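Local coordinates for protein aldo-keto Reductase, OXIDOREDUCTASE (Salmonella typhimurium, PDB 5T79) that binds NADPH and, as an aldo-keto reductase, probably reduces aldehydes such as 3-hydroxybutanal to the corresponding alcohols, at residues 86-89 with 90-93. Numbering follows the deposited sequence.
Sequences LPWR and DELI
Trp88 lays the CD1 edge of its indole against the carboxylate of Glu91, with CD1 3.3 Å from OE2. The two side chains run alongside each other, and the carboxylate stands nearly perpendicular to the ring, the planes 86° apart. One ring face, near its rim, takes Pro87 CB. With CG anti to its carbonyl carbon (chi1 -74°) and the chain extended beyond CG, Glu91 brings its carboxylate beside CD1; there OE1 shares a hydrogen bond with Tyr10 OH and a salt bridge with Arg9, while OE2 accepts from a water that also donates, at longer range, to Pro87 O. A second water bridges Pro87 O and Asp90 N. In the backbone, two successive i to i+3 bonds close the turn: Glu91 N to Trp88 O at 2.9 Å and Leu92 N to Arg89 O at 3.1 Å. Leu92 tucks CG against Trp88 O, 3.6 Å away, and packs on Phe53 of helix 42-54. Arg89 bends at chi2, and Leu92 O sits at the edge of its guanidinium, in plane, taking a weak, bent bond from NH1 (3.2 Å, 123°). Its stronger bonds are made by NH2, a salt bridge with Asp133 of strand 132-137 and a hydrogen bond with the Tyr131 carbonyl, which limit the group's rotation. The 3-10 turn connects helix 72-85 to strand 93-98, an alpha-to-beta link of the aldo-keto reductase (beta/alpha)8 TIM barrel.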
# COMPACT_ATOMS: atom_id res chain seq x y z
N LEU A 86 -13.15 8.08 -15.20
CA LEU A 86 -13.19 7.20 -16.37
C LEU A 86 -12.25 7.62 -17.52
O LEU A 86 -11.55 6.73 -18.01
CB LEU A 86 -14.61 7.02 -16.93
CG LEU A 86 -15.53 6.05 -16.20
CD1 LEU A 86 -16.70 5.70 -17.07
CD2 LEU A 86 -14.80 4.77 -15.78
N PRO A 87 -12.14 8.91 -17.93
CA PRO A 87 -11.21 9.25 -19.03
C PRO A 87 -9.73 9.02 -18.66
O PRO A 87 -8.90 8.96 -19.56
CB PRO A 87 -11.46 10.74 -19.27
CG PRO A 87 -12.87 10.96 -18.76
CD PRO A 87 -12.89 10.13 -17.52
N TRP A 88 -9.41 8.89 -17.37
CA TRP A 88 -8.02 8.71 -16.93
C TRP A 88 -7.80 7.33 -16.27
O TRP A 88 -6.75 7.15 -15.64
CB TRP A 88 -7.60 9.86 -15.97
CG TRP A 88 -7.76 11.22 -16.61
CD1 TRP A 88 -6.91 11.80 -17.51
CD2 TRP A 88 -8.92 12.05 -16.55
NE1 TRP A 88 -7.45 12.99 -17.97
CE2 TRP A 88 -8.69 13.16 -17.41
CE3 TRP A 88 -10.13 11.99 -15.84
CZ2 TRP A 88 -9.63 14.17 -17.60
CZ3 TRP A 88 -11.06 13.00 -16.02
CH2 TRP A 88 -10.83 14.06 -16.90
N ARG A 89 -8.70 6.33 -16.49
CA ARG A 89 -8.48 4.99 -15.88
C ARG A 89 -7.15 4.38 -16.35
O ARG A 89 -6.49 3.71 -15.57
CB ARG A 89 -9.65 4.01 -16.18
CG ARG A 89 -9.57 2.65 -15.42
CD ARG A 89 -8.86 1.53 -16.23
NE ARG A 89 -8.65 0.28 -15.47
CZ ARG A 89 -7.63 0.06 -14.63
NH1 ARG A 89 -6.73 1.01 -14.40
NH2 ARG A 89 -7.54 -1.09 -13.98
N ASP A 90 -6.74 4.64 -17.61
CA ASP A 90 -5.49 4.04 -18.12
C ASP A 90 -4.24 4.78 -17.58
O ASP A 90 -3.11 4.33 -17.81
CB ASP A 90 -5.52 3.96 -19.65
CG ASP A 90 -6.61 3.00 -20.17
OD1 ASP A 90 -7.07 2.15 -19.38
OD2 ASP A 90 -6.94 3.07 -21.37
N GLU A 91 -4.44 5.84 -16.77
CA GLU A 91 -3.36 6.55 -16.07
C GLU A 91 -3.26 6.06 -14.60
O GLU A 91 -2.41 6.54 -13.85
CB GLU A 91 -3.63 8.07 -16.10
CG GLU A 91 -3.34 8.64 -17.48
CD GLU A 91 -3.59 10.12 -17.67
OE1 GLU A 91 -3.21 10.92 -16.78
OE2 GLU A 91 -4.14 10.50 -18.73
N LEU A 92 -4.13 5.12 -14.18
CA LEU A 92 -4.19 4.64 -12.81
C LEU A 92 -3.72 3.20 -12.67
O LEU A 92 -3.92 2.40 -13.58
CB LEU A 92 -5.64 4.73 -12.25
CG LEU A 92 -6.31 6.13 -12.25
CD1 LEU A 92 -7.72 6.07 -11.60
CD2 LEU A 92 -5.47 7.16 -11.48
N ILE A 93 -3.16 2.87 -11.49
CA ILE A 93 -2.81 1.53 -11.06
C ILE A 93 -3.75 1.23 -9.90
O ILE A 93 -3.65 1.85 -8.84
CB ILE A 93 -1.32 1.36 -10.65
CG1 ILE A 93 -0.33 1.65 -11.82
CG2 ILE A 93 -1.07 -0.04 -10.04
CD1 ILE A 93 -0.35 0.71 -13.03
O HOH W 1 -7.63 6.50 -19.67
O HOH W 2 -5.74 9.28 -20.40